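Local coordinates for nisin biosynthesis protein nisC (PDB 2G0D) that cyclises the dehydrated nisin precursor as a zinc-containing lantibiotic cyclase, probably forming its thioether rings by joining cysteines to dehydrated residues, at residues 38-41 against 42-46; 62-65 against 66-70; 69-73 against 74-78; 111-114 against 115-119; 374-377 against 378-382. One frame throughout, in Å; residues are numbered along the deposited sequence.

Contact 1. Residues 38-41 against 42-46; sequences PGII and LMLAE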
loop_
_atom_site.group_PDB
_atom_site.type_symbol
_atom_site.label_atom_id
_atom_site.label_comp_id
_atom_site.label_asym_id
_atom_site.label_seq_id
_atom_site.Cartn_x
_atom_site.Cartn_y
_atom_site.Cartn_z
ATOM N N PRO A 38 3.210 -1.083 -14.962
ATOM C CA PRO A 38 1.936 -1.020 -14.256
ATOM C C PRO A 38 1.634 0.350 -13.600
ATOM O O PRO A 38 0.495 0.831 -13.699
ATOM C CB PRO A 38 2.080 -2.139 -13.212
ATOM C CG PRO A 38 2.962 -3.162 -13.929
ATOM C CD PRO A 38 3.999 -2.281 -14.573
ATOM N N GLY A 39 2.621 0.970 -12.947
ATOM C CA GLY A 39 2.449 2.341 -12.380
ATOM C C GLY A 39 2.201 3.391 -13.456
ATOM O O GLY A 39 1.364 4.289 -13.302
ATOM N N ILE A 40 2.887 3.237 -14.589
ATOM C CA ILE A 40 2.708 4.133 -15.718
ATOM C C ILE A 40 1.317 4.009 -16.355
ATOM O O ILE A 40 0.679 5.027 -16.651
ATOM C CB ILE A 40 3.796 3.895 -16.795
ATOM C CG1 ILE A 40 5.195 3.971 -16.169
ATOM C CG2 ILE A 40 3.676 4.909 -17.912
ATOM C CD1 ILE A 40 5.481 5.225 -15.317
ATOM N N ILE A 41 0.869 2.764 -16.569
ATOM C CA ILE A 41 -0.468 2.461 -17.057
ATOM C C ILE A 41 -1.516 3.109 -16.143
ATOM O O ILE A 41 -2.453 3.713 -16.645
ATOM C CB ILE A 41 -0.697 0.914 -17.135
ATOM C CG1 ILE A 41 0.132 0.304 -18.290
ATOM C CG2 ILE A 41 -2.167 0.576 -17.295
ATOM C CD1 ILE A 41 0.336 -1.244 -18.189
ATOM N N LEU A 42 -1.345 3.013 -14.817
ATOM C CA LEU A 42 -2.305 3.650 -13.869
ATOM C C LEU A 42 -2.381 5.158 -13.995
ATOM O O LEU A 42 -3.473 5.722 -14.072
ATOM C CB LEU A 42 -2.069 3.240 -12.415
ATOM C CG LEU A 42 -2.447 1.775 -12.157
ATOM C CD1 LEU A 42 -1.896 1.274 -10.831
ATOM C CD2 LEU A 42 -3.984 1.596 -12.211
ATOM N N MET A 43 -1.222 5.801 -14.070
ATOM C CA MET A 43 -1.162 7.252 -14.197
ATOM C C MET A 43 -1.858 7.734 -15.473
ATOM O O MET A 43 -2.610 8.688 -15.433
ATOM C CB MET A 43 0.280 7.739 -14.171
ATOM C CG MET A 43 0.399 9.217 -14.605
ATOM S SD MET A 43 2.028 9.683 -15.171
ATOM C CE MET A 43 2.077 8.875 -16.752
ATOM N N LEU A 44 -1.596 7.071 -16.589
ATOM C CA LEU A 44 -2.147 7.459 -17.897
ATOM C C LEU A 44 -3.645 7.195 -17.966
ATOM O O LEU A 44 -4.394 7.969 -18.564
ATOM C CB LEU A 44 -1.446 6.693 -19.034
ATOM C CG LEU A 44 -0.017 7.048 -19.466
ATOM C CD1 LEU A 44 0.491 6.068 -20.534
ATOM C CD2 LEU A 44 0.077 8.458 -19.993
ATOM N N ALA A 45 -4.061 6.087 -17.341
ATOM C CA ALA A 45 -5.448 5.646 -17.366
ATOM C C ALA A 45 -6.329 6.615 -16.629
ATOM O O ALA A 45 -7.465 6.835 -17.007
ATOM C CB ALA A 45 -5.576 4.248 -16.786
ATOM N N GLU A 46 -5.785 7.199 -15.571
ATOM C CA GLU A 46 -6.463 8.226 -14.802
ATOM C C GLU A 46 -6.604 9.571 -15.510
ATOM O O GLU A 46 -7.152 10.518 -14.945
ATOM C CB GLU A 46 -5.727 8.452 -13.492
ATOM C CG GLU A 46 -6.001 7.403 -12.460
ATOM C CD GLU A 46 -7.472 7.258 -12.080
ATOM O OE1 GLU A 46 -8.308 8.077 -12.539
ATOM O OE2 GLU A 46 -7.774 6.302 -11.319
#
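I40 approaches both M43 and L44 along one flank of a helix turn whose backbone is much tighter than its side-chain contacts. Four i-to-i+4 hydrogen bonds make the tight part: L42 N to P38 O at 3.1 Å, M43 N to G39 O, L44 N to I40 O, and A45 N to I41 O at 3.0 Å. A45 CB follows its amide in, 3.2 Å from I41 O. L42 is also drawn back over the preceding turn; its CG lies beside the backbone N (chi1 -70°) and comes within 3.5 Å of P38 O. The side chains meet more loosely. I40 CG2 stands 4.3 Å from L44 CD1 and 4.4 Å from M43 CE, the latter reached because the methionine chain bends at chi3 (73°). The loose side is not a solvent side, since every touching residue is buried: W15 and Y63 pack on I40, while V8, I12 and I60 pack on L44. At the C-terminal end E46 forms a salt bridge with K385. A short helix enclosed by helices 3-20, 53-74 and 376-387 in this way fits the alpha toroid of the lantibiotic cyclases.

Contact 2. Residues 62-65 against 66-70; sequences NYIE and YIVSK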
loop_
_atom_site.group_PDB
_atom_site.type_symbol
_atom_site.label_atom_id
_atom_site.label_comp_id
_atom_site.label_asym_id
_atom_site.label_seq_id
_atom_site.Cartn_x
_atom_site.Cartn_y
_atom_site.Cartn_z
ATOM N N ASN A 62 -0.156 -0.462 -25.869
ATOM C CA ASN A 62 1.225 -0.754 -26.211
ATOM C C ASN A 62 1.956 -1.393 -25.038
ATOM O O ASN A 62 2.595 -2.438 -25.185
ATOM C CB ASN A 62 1.962 0.525 -26.640
ATOM C CG ASN A 62 1.579 0.978 -28.032
ATOM O OD1 ASN A 62 0.950 0.225 -28.786
ATOM N ND2 ASN A 62 1.948 2.219 -28.385
ATOM N N TYR A 63 1.866 -0.747 -23.871
ATOM C CA TYR A 63 2.598 -1.197 -22.703
ATOM C C TYR A 63 2.038 -2.534 -22.204
ATOM O O TYR A 63 2.791 -3.368 -21.704
ATOM C CB TYR A 63 2.571 -0.128 -21.594
ATOM C CG TYR A 63 3.168 1.214 -21.978
ATOM C CD1 TYR A 63 4.099 1.328 -23.024
ATOM C CD2 TYR A 63 2.824 2.368 -21.277
ATOM C CE1 TYR A 63 4.660 2.558 -23.370
ATOM C CE2 TYR A 63 3.382 3.595 -21.597
ATOM C CZ TYR A 63 4.298 3.690 -22.650
ATOM O OH TYR A 63 4.838 4.913 -22.976
ATOM N N ILE A 64 0.725 -2.732 -22.346
ATOM C CA ILE A 64 0.103 -4.005 -21.989
ATOM C C ILE A 64 0.589 -5.137 -22.909
ATOM O O ILE A 64 1.032 -6.188 -22.434
ATOM C CB ILE A 64 -1.448 -3.925 -21.990
ATOM C CG1 ILE A 64 -1.959 -3.078 -20.810
ATOM C CG2 ILE A 64 -2.051 -5.308 -21.880
ATOM C CD1 ILE A 64 -3.380 -2.636 -20.968
ATOM N N GLU A 65 0.513 -4.931 -24.222
ATOM C CA GLU A 65 1.023 -5.934 -25.140
ATOM C C GLU A 65 2.500 -6.211 -24.865
ATOM O O GLU A 65 2.927 -7.372 -24.845
ATOM C CB GLU A 65 0.750 -5.578 -26.606
ATOM C CG GLU A 65 -0.699 -5.896 -27.062
ATOM C CD GLU A 65 -1.196 -7.317 -26.688
ATOM O OE1 GLU A 65 -0.868 -8.307 -27.420
ATOM O OE2 GLU A 65 -1.941 -7.439 -25.671
ATOM N N TYR A 66 3.264 -5.154 -24.597
ATOM C CA TYR A 66 4.666 -5.317 -24.215
ATOM C C TYR A 66 4.802 -6.144 -22.938
ATOM O O TYR A 66 5.721 -6.943 -22.825
ATOM C CB TYR A 66 5.342 -3.964 -24.052
ATOM C CG TYR A 66 6.788 -4.021 -23.646
ATOM C CD1 TYR A 66 7.794 -4.076 -24.607
ATOM C CD2 TYR A 66 7.159 -3.993 -22.298
ATOM C CE1 TYR A 66 9.139 -4.121 -24.243
ATOM C CE2 TYR A 66 8.493 -4.016 -21.912
ATOM C CZ TYR A 66 9.490 -4.085 -22.902
ATOM O OH TYR A 66 10.830 -4.111 -22.558
ATOM N N ILE A 67 3.900 -5.943 -21.972
ATOM C CA ILE A 67 3.910 -6.756 -20.754
ATOM C C ILE A 67 3.610 -8.246 -21.006
ATOM O O ILE A 67 4.359 -9.102 -20.526
ATOM C CB ILE A 67 2.970 -6.201 -19.638
ATOM C CG1 ILE A 67 3.561 -4.929 -18.987
ATOM C CG2 ILE A 67 2.727 -7.268 -18.578
ATOM C CD1 ILE A 67 2.589 -4.224 -18.056
ATOM N N VAL A 68 2.530 -8.570 -21.724
ATOM C CA VAL A 68 2.224 -10.001 -21.960
ATOM C C VAL A 68 3.341 -10.713 -22.740
ATOM O O VAL A 68 3.683 -11.867 -22.448
ATOM C CB VAL A 68 0.747 -10.318 -22.474
ATOM C CG1 VAL A 68 -0.060 -9.066 -22.826
ATOM C CG2 VAL A 68 0.731 -11.361 -23.622
ATOM N N SER A 69 3.951 -10.000 -23.679
ATOM C CA SER A 69 5.076 -10.534 -24.431
ATOM C C SER A 69 6.248 -10.918 -23.525
ATOM O O SER A 69 6.892 -11.959 -23.742
ATOM C CB SER A 69 5.524 -9.534 -25.488
ATOM O OG SER A 69 6.910 -9.663 -25.716
ATOM N N LYS A 70 6.518 -10.085 -22.517
ATOM C CA LYS A 70 7.609 -10.343 -21.569
ATOM C C LYS A 70 7.268 -11.458 -20.593
ATOM O O LYS A 70 8.160 -12.181 -20.146
ATOM C CB LYS A 70 7.973 -9.082 -20.777
ATOM C CG LYS A 70 8.677 -8.004 -21.577
ATOM C CD LYS A 70 9.943 -8.534 -22.229
ATOM C CE LYS A 70 10.602 -7.472 -23.073
ATOM N NZ LYS A 70 11.383 -6.585 -22.182
#
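Residues N62 to E65 hand their carbonyls to Y66 through S69 in an uninterrupted alpha-helical ladder. Y66 N bonds N62 O at 2.9 Å, I67 N bonds Y63 O at 2.8 Å, V68 N bonds I64 O, and S69 N bonds E65 O at 3.1 Å. The I67 bond is the most bent of the four, with an N-H...O angle of 144°, and I67 CG1 presses on the same carbonyl, 3.2 Å from Y63 O. This is the middle of the long helix 53-74 of the alpha toroid: I67 packs on I41 of helix 37-45, whereas I64 and V68 meet L105 of helix 100-122. Between those two residues the contact is slack, I64 CG2 to V68 CG1 being 4.4 Å. Toward solvent, E65 runs alongside V68, its chain bent at chi2 so that OE2 passes 3.8 Å from V68 CG1. V68 has a nearly eclipsed chi1 of 8°, a strained and somewhat doubtful placement, and both CG1 distances depend on that uncertain rotamer. On another flank K70 CG lies over one face of the Y66 ring, toward its rim, and K70 NZ forms a salt bridge with E30. Y63 turns its hydroxyl to D16, with which it is hydrogen-bonded.

Contact 3. Residues 69-73 against 74-78; sequences SKLST and YGLLT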
loop_
_atom_site.group_PDB
_atom_site.type_symbol
_atom_site.label_atom_id
_atom_site.label_comp_id
_atom_site.label_asym_id
_atom_site.label_seq_id
_atom_site.Cartn_x
_atom_site.Cartn_y
_atom_site.Cartn_z
ATOM N N SER A 69 3.951 -10.000 -23.679
ATOM C CA SER A 69 5.076 -10.534 -24.431
ATOM C C SER A 69 6.248 -10.918 -23.525
ATOM O O SER A 69 6.892 -11.959 -23.742
ATOM C CB SER A 69 5.524 -9.534 -25.488
ATOM O OG SER A 69 6.910 -9.663 -25.716
ATOM N N LYS A 70 6.518 -10.085 -22.517
ATOM C CA LYS A 70 7.609 -10.343 -21.569
ATOM C C LYS A 70 7.268 -11.458 -20.593
ATOM O O LYS A 70 8.160 -12.181 -20.146
ATOM C CB LYS A 70 7.973 -9.082 -20.777
ATOM C CG LYS A 70 8.677 -8.004 -21.577
ATOM C CD LYS A 70 9.943 -8.534 -22.229
ATOM C CE LYS A 70 10.602 -7.472 -23.073
ATOM N NZ LYS A 70 11.383 -6.585 -22.182
ATOM N N LEU A 71 5.981 -11.563 -20.254
ATOM C CA LEU A 71 5.463 -12.592 -19.356
ATOM C C LEU A 71 5.527 -13.934 -20.051
ATOM O O LEU A 71 5.931 -14.923 -19.453
ATOM C CB LEU A 71 4.006 -12.315 -18.956
ATOM C CG LEU A 71 3.622 -11.250 -17.910
ATOM C CD1 LEU A 71 2.126 -11.280 -17.623
ATOM C CD2 LEU A 71 4.410 -11.400 -16.624
ATOM N N SER A 72 5.117 -13.956 -21.319
ATOM C CA SER A 72 5.078 -15.192 -22.087
ATOM C C SER A 72 6.483 -15.789 -22.238
ATOM O O SER A 72 6.643 -17.006 -22.220
ATOM C CB SER A 72 4.429 -14.965 -23.456
ATOM O OG SER A 72 5.399 -14.590 -24.419
ATOM N N THR A 73 7.487 -14.920 -22.354
ATOM C CA THR A 73 8.877 -15.346 -22.529
ATOM C C THR A 73 9.570 -15.724 -21.219
ATOM O O THR A 73 10.357 -16.669 -21.191
ATOM C CB THR A 73 9.717 -14.262 -23.259
ATOM O OG1 THR A 73 9.143 -13.988 -24.547
ATOM C CG2 THR A 73 11.176 -14.713 -23.445
ATOM N N TYR A 74 9.285 -14.999 -20.140
ATOM C CA TYR A 74 10.072 -15.147 -18.911
ATOM C C TYR A 74 9.295 -15.685 -17.725
ATOM O O TYR A 74 9.885 -16.165 -16.761
ATOM C CB TYR A 74 10.749 -13.826 -18.532
ATOM C CG TYR A 74 11.778 -13.362 -19.542
ATOM C CD1 TYR A 74 13.051 -13.937 -19.583
ATOM C CD2 TYR A 74 11.478 -12.357 -20.464
ATOM C CE1 TYR A 74 14.001 -13.517 -20.510
ATOM C CE2 TYR A 74 12.417 -11.931 -21.397
ATOM C CZ TYR A 74 13.679 -12.513 -21.416
ATOM O OH TYR A 74 14.626 -12.094 -22.338
ATOM N N GLY A 75 7.974 -15.615 -17.801
ATOM C CA GLY A 75 7.124 -15.971 -16.673
ATOM C C GLY A 75 7.183 -14.923 -15.575
ATOM O O GLY A 75 7.744 -13.822 -15.752
ATOM N N LEU A 76 6.602 -15.263 -14.434
ATOM C CA LEU A 76 6.734 -14.445 -13.237
ATOM C C LEU A 76 7.341 -15.301 -12.168
ATOM O O LEU A 76 7.143 -16.519 -12.151
ATOM C CB LEU A 76 5.372 -13.978 -12.740
ATOM C CG LEU A 76 4.746 -12.755 -13.382
ATOM C CD1 LEU A 76 3.284 -12.743 -13.053
ATOM C CD2 LEU A 76 5.418 -11.484 -12.880
ATOM N N LEU A 77 8.060 -14.670 -11.258
ATOM C CA LEU A 77 8.506 -15.372 -10.071
ATOM C C LEU A 77 7.659 -15.025 -8.837
ATOM O O LEU A 77 7.792 -15.676 -7.796
ATOM C CB LEU A 77 10.004 -15.146 -9.835
ATOM C CG LEU A 77 10.936 -15.745 -10.907
ATOM C CD1 LEU A 77 12.400 -15.380 -10.625
ATOM C CD2 LEU A 77 10.770 -17.266 -11.056
ATOM N N THR A 78 6.773 -14.030 -8.957
ATOM C CA THR A 78 5.994 -13.583 -7.799
ATOM C C THR A 78 4.571 -13.072 -8.082
ATOM O O THR A 78 4.313 -12.442 -9.099
ATOM C CB THR A 78 6.782 -12.573 -6.933
ATOM O OG1 THR A 78 6.038 -12.270 -5.745
ATOM C CG2 THR A 78 7.058 -11.283 -7.697
#
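The ring of Y74 carries T73 CG2 over one face, in a CH-pi contact with the methyl carbon 3.8 Å from the ring centroid and only 16° off the ring normal. At the edge, near the ring plane, lies K70 O, 3.3 Å from Y74 CD2. T73 and Y74 run side by side in the same direction: with its methyl opposite the backbone N, T73 lays CG2 over the ring, offset toward the rim. Both residues touch a crystal neighbour, so their exact pose may owe something to the lattice. The backbone places this pair at the C-terminal end of helix 53-74. Y74 N bonds K70 O at 3.0 Å and G75 N bonds L71 O at 2.7 Å, each with a bent N-H...O angle. G75 then leaves helical geometry with a positive phi of 73°, a conformation that glycine adopts readily and that commonly ends helices. Past this break the chain brings L76 back against the last turn: L71 CD2 touches L76 CG at 3.5 Å, the two leucines crossing at a slant, and L76 also packs on Y112 of helix 100-122. One turn earlier S69 O accepts a bond from S72 OG at 3.1 Å, the hydroxyl standing above the carbonyl plane. The amine of K70 forms a salt bridge with E30.

Contact 4. Residues 111-114 against 115-119; sequences RYIE and YFVRE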
loop_
_atom_site.group_PDB
_atom_site.type_symbol
_atom_site.label_atom_id
_atom_site.label_comp_id
_atom_site.label_asym_id
_atom_site.label_seq_id
_atom_site.Cartn_x
_atom_site.Cartn_y
_atom_site.Cartn_z
ATOM N N ARG A 111 -5.479 -16.786 -11.710
ATOM C CA ARG A 111 -5.166 -18.196 -11.513
ATOM C C ARG A 111 -3.711 -18.358 -11.094
ATOM O O ARG A 111 -3.406 -19.117 -10.179
ATOM C CB ARG A 111 -5.489 -19.032 -12.775
ATOM C CG ARG A 111 -6.988 -19.029 -13.201
ATOM C CD ARG A 111 -8.003 -18.675 -12.046
ATOM N NE ARG A 111 -9.390 -18.927 -12.443
ATOM C CZ ARG A 111 -10.173 -19.887 -11.945
ATOM N NH1 ARG A 111 -9.751 -20.693 -10.967
ATOM N NH2 ARG A 111 -11.408 -20.038 -12.418
ATOM N N TYR A 112 -2.804 -17.621 -11.718
ATOM C CA TYR A 112 -1.427 -17.667 -11.255
ATOM C C TYR A 112 -1.323 -17.185 -9.804
ATOM O O TYR A 112 -0.640 -17.808 -8.989
ATOM C CB TYR A 112 -0.429 -16.924 -12.177
ATOM C CG TYR A 112 0.933 -16.796 -11.496
ATOM C CD1 TYR A 112 1.822 -17.885 -11.405
ATOM C CD2 TYR A 112 1.295 -15.612 -10.875
ATOM C CE1 TYR A 112 3.061 -17.748 -10.736
ATOM C CE2 TYR A 112 2.505 -15.482 -10.217
ATOM C CZ TYR A 112 3.371 -16.528 -10.140
ATOM O OH TYR A 112 4.560 -16.313 -9.462
ATOM N N ILE A 113 -2.014 -16.090 -9.479
ATOM C CA ILE A 113 -1.978 -15.557 -8.121
ATOM C C ILE A 113 -2.460 -16.574 -7.087
ATOM O O ILE A 113 -1.805 -16.758 -6.056
ATOM C CB ILE A 113 -2.782 -14.234 -7.962
ATOM C CG1 ILE A 113 -2.085 -13.072 -8.694
ATOM C CG2 ILE A 113 -2.920 -13.895 -6.473
ATOM C CD1 ILE A 113 -2.986 -11.837 -8.980
ATOM N N GLU A 114 -3.604 -17.213 -7.356
ATOM C CA GLU A 114 -4.143 -18.234 -6.475
ATOM C C GLU A 114 -3.187 -19.421 -6.312
ATOM O O GLU A 114 -2.948 -19.865 -5.189
ATOM C CB GLU A 114 -5.512 -18.733 -6.963
ATOM C CG GLU A 114 -6.081 -19.882 -6.109
ATOM C CD GLU A 114 -7.590 -20.028 -6.213
ATOM O OE1 GLU A 114 -8.209 -19.499 -7.169
ATOM O OE2 GLU A 114 -8.164 -20.666 -5.313
ATOM N N TYR A 115 -2.662 -19.931 -7.426
ATOM C CA TYR A 115 -1.547 -20.910 -7.402
ATOM C C TYR A 115 -0.361 -20.416 -6.541
ATOM O O TYR A 115 0.108 -21.134 -5.655
ATOM C CB TYR A 115 -1.031 -21.239 -8.820
ATOM C CG TYR A 115 0.366 -21.840 -8.790
ATOM C CD1 TYR A 115 0.579 -23.116 -8.270
ATOM C CD2 TYR A 115 1.477 -21.117 -9.231
ATOM C CE1 TYR A 115 1.845 -23.673 -8.210
ATOM C CE2 TYR A 115 2.775 -21.682 -9.177
ATOM C CZ TYR A 115 2.938 -22.956 -8.661
ATOM O OH TYR A 115 4.187 -23.530 -8.591
ATOM N N PHE A 116 0.124 -19.206 -6.829
ATOM C CA PHE A 116 1.245 -18.619 -6.090
ATOM C C PHE A 116 1.000 -18.560 -4.578
ATOM O O PHE A 116 1.853 -18.978 -3.777
ATOM C CB PHE A 116 1.594 -17.221 -6.611
ATOM C CG PHE A 116 2.639 -16.512 -5.775
ATOM C CD1 PHE A 116 3.989 -16.847 -5.900
ATOM C CD2 PHE A 116 2.266 -15.550 -4.834
ATOM C CE1 PHE A 116 4.961 -16.215 -5.107
ATOM C CE2 PHE A 116 3.237 -14.902 -4.034
ATOM C CZ PHE A 116 4.578 -15.229 -4.174
ATOM N N VAL A 117 -0.157 -18.040 -4.182
ATOM C CA VAL A 117 -0.455 -17.901 -2.760
ATOM C C VAL A 117 -0.549 -19.268 -2.070
ATOM O O VAL A 117 0.076 -19.502 -1.043
ATOM C CB VAL A 117 -1.730 -17.041 -2.529
ATOM C CG1 VAL A 117 -2.177 -17.093 -1.080
ATOM C CG2 VAL A 117 -1.460 -15.600 -2.933
ATOM N N ARG A 118 -1.315 -20.165 -2.671
ATOM C CA ARG A 118 -1.522 -21.495 -2.132
ATOM C C ARG A 118 -0.178 -22.219 -1.968
ATOM O O ARG A 118 0.063 -22.892 -0.954
ATOM C CB ARG A 118 -2.492 -22.259 -3.037
ATOM C CG ARG A 118 -2.898 -23.601 -2.514
ATOM C CD ARG A 118 -4.300 -24.024 -3.021
ATOM N NE ARG A 118 -4.628 -25.400 -2.611
ATOM C CZ ARG A 118 -5.632 -26.136 -3.100
ATOM N NH1 ARG A 118 -6.445 -25.652 -4.045
ATOM N NH2 ARG A 118 -5.819 -27.373 -2.639
ATOM N N GLU A 119 0.703 -22.052 -2.951
ATOM C CA GLU A 119 2.051 -22.628 -2.890
ATOM C C GLU A 119 2.888 -21.960 -1.789
ATOM O O GLU A 119 3.605 -22.630 -1.068
ATOM C CB GLU A 119 2.728 -22.525 -4.266
ATOM C CG GLU A 119 4.124 -23.132 -4.400
ATOM C CD GLU A 119 4.212 -24.617 -4.008
ATOM O OE1 GLU A 119 3.202 -25.353 -4.065
ATOM O OE2 GLU A 119 5.318 -25.043 -3.636
#
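F116 N binds Y112 O at 2.7 Å, with an N-H...O angle of 167° and the donor nearly in line with the carbonyl. V117 N to I113 O (2.8 Å) follows, and Y115 N to R111 O and R118 N to E114 O, both 3.0 Å, complete a straight i-to-i+4 set. The charged ends of E114 and R118 share the outer flank but do not touch: E114 OE2 remains 5.4 Å from R118 NH1, so any attraction there would act at a distance. Outside the backbone the packing centres on Y112. F116 CB lies over one face of the Y112 ring, 4.3 Å from its centroid and 21° off the normal. Y112 and F116 both hold CG anti to the backbone N, which sends their rings the same general way, and Y112 OH lies 3.6 Å from F116 CD1. Y112 CD1 also meets the edge of the Y115 ring in its plane, 3.9 Å from Y115 CD2. I113 and V117 make a separate apolar strip, with their CG2 atoms 4.2 Å apart, and both pack on I143 of helix 140-147. Y115 and R118 are exposed whereas I113 and V117 are buried, an amphipathic division consistent with a helix, here 100-122, that lies with one face on its neighbours in the alpha toroid.

Contact 5. Residues 374-377 against 378-382; sequences EGIS and GCILV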
loop_
_atom_site.group_PDB
_atom_site.type_symbol
_atom_site.label_atom_id
_atom_site.label_comp_id
_atom_site.label_asym_id
_atom_site.label_seq_id
_atom_site.Cartn_x
_atom_site.Cartn_y
_atom_site.Cartn_z
ATOM N N GLU A 374 8.001 5.623 -5.756
ATOM C CA GLU A 374 8.946 6.673 -5.386
ATOM C C GLU A 374 9.047 7.761 -6.432
ATOM O O GLU A 374 9.577 8.843 -6.154
ATOM C CB GLU A 374 10.336 6.071 -5.124
ATOM C CG GLU A 374 10.299 5.084 -3.960
ATOM C CD GLU A 374 11.643 4.886 -3.295
ATOM O OE1 GLU A 374 12.651 5.341 -3.843
ATOM O OE2 GLU A 374 11.689 4.281 -2.208
ATOM N N GLY A 375 8.536 7.462 -7.627
ATOM C CA GLY A 375 8.845 8.264 -8.809
ATOM C C GLY A 375 7.805 9.335 -9.050
ATOM O O GLY A 375 6.810 9.442 -8.309
ATOM N N ILE A 376 8.043 10.138 -10.075
ATOM C CA ILE A 376 7.145 11.240 -10.398
ATOM C C ILE A 376 5.688 10.841 -10.725
ATOM O O ILE A 376 4.773 11.578 -10.381
ATOM C CB ILE A 376 7.719 12.143 -11.499
ATOM C CG1 ILE A 376 6.906 13.457 -11.572
ATOM C CG2 ILE A 376 7.803 11.403 -12.853
ATOM C CD1 ILE A 376 7.682 14.640 -12.125
ATOM N N SER A 377 5.468 9.694 -11.378
ATOM C CA SER A 377 4.104 9.317 -11.782
ATOM C C SER A 377 3.155 9.087 -10.592
ATOM O O SER A 377 1.951 9.260 -10.701
ATOM C CB SER A 377 4.106 8.104 -12.711
ATOM O OG SER A 377 4.496 6.954 -11.987
ATOM N N GLY A 378 3.695 8.712 -9.443
ATOM C CA GLY A 378 2.864 8.607 -8.248
ATOM C C GLY A 378 2.334 9.969 -7.841
ATOM O O GLY A 378 1.151 10.120 -7.503
ATOM N N CYS A 379 3.231 10.957 -7.862
ATOM C CA CYS A 379 2.892 12.340 -7.554
ATOM C C CYS A 379 1.816 12.881 -8.520
ATOM O O CYS A 379 0.859 13.524 -8.096
ATOM C CB CYS A 379 4.163 13.193 -7.614
ATOM S SG CYS A 379 3.972 14.926 -7.179
ATOM N N ILE A 380 1.997 12.627 -9.811
ATOM C CA ILE A 380 1.039 13.020 -10.847
ATOM C C ILE A 380 -0.327 12.380 -10.582
ATOM O O ILE A 380 -1.345 13.038 -10.743
ATOM C CB ILE A 380 1.554 12.673 -12.277
ATOM C CG1 ILE A 380 2.735 13.581 -12.620
ATOM C CG2 ILE A 380 0.448 12.793 -13.325
ATOM C CD1 ILE A 380 3.619 13.104 -13.792
ATOM N N LEU A 381 -0.341 11.107 -10.180
ATOM C CA LEU A 381 -1.599 10.454 -9.830
ATOM C C LEU A 381 -2.340 11.214 -8.740
ATOM O O LEU A 381 -3.535 11.471 -8.873
ATOM C CB LEU A 381 -1.385 9.000 -9.381
ATOM C CG LEU A 381 -1.503 7.959 -10.510
ATOM C CD1 LEU A 381 -0.691 6.704 -10.157
ATOM C CD2 LEU A 381 -2.952 7.606 -10.757
ATOM N N VAL A 382 -1.636 11.544 -7.659
ATOM C CA VAL A 382 -2.205 12.328 -6.566
ATOM C C VAL A 382 -2.779 13.629 -7.107
ATOM O O VAL A 382 -3.945 13.951 -6.851
ATOM C CB VAL A 382 -1.162 12.624 -5.451
ATOM C CG1 VAL A 382 -1.775 13.453 -4.320
ATOM C CG2 VAL A 382 -0.572 11.327 -4.855
#
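The N-terminal turn of helix 376-387 is built here, where a loop passing the zinc region gives way to the helix and I376 meets I380. Two regular i-to-i+4 bonds hold it: I380 N to I376 O (3.0 Å, N-H...O angle 164°) and L381 N to S377 O (3.0 Å). Before them G378 N makes a weak bond to G375 O at 3.4 Å, an i-to-i+3 closure with an angle of 139°. C379 CB also lies 3.3 Å from I376 O. The one apolar side-chain pair, I376 CG1 with I380 CD1 at 4.0 Å, comes together at a slant; I376 reaches out with CG1 anti to the backbone N, while I380 keeps its CG1 beside its N and leans back over the turn. L381 lies along S377 O, its CG 3.7 Å from that oxygen. S377 OG stands between its own backbone N and carbonyl carbon (chi1 69°) and is hydrogen-bonded to T370 O. Backbone bonds of I376 with G369 and of S377 with T370 add to this attachment. On the loop side E374 rests against H325, which with C278 and C324 binds the zinc ion. The chemistry is therefore divided: backbone and serine bonds fasten the start of the helix to the preceding loop and satisfy a buried hydroxyl, whereas the isoleucines supply apolar surface to L361 and I11, with no charged group taking part in the turn itself.

How the contacts relate
Contacts 1 and 5 are the buried pair: helices 37-45 and 376-387 touch directly, M43 SD lying 3.6 Å from S377 CB. Contacts 2 and 4 are partly buried, each with one apolar flank and one toward solvent, and contact 3 is at the surface. Contacts 2 and 3 share helix 53-74, the first in its body and the second at its end. I41 CD1 to I67 CD1 (3.7 Å) joins contact 1 to contact 2, and Y112 OH beside T78 N (3.2 Å) joins contact 4 to contact 3. Aliphatic packing marks the two buried contacts, whereas aromatic faces and edges mark contacts 3 and 4.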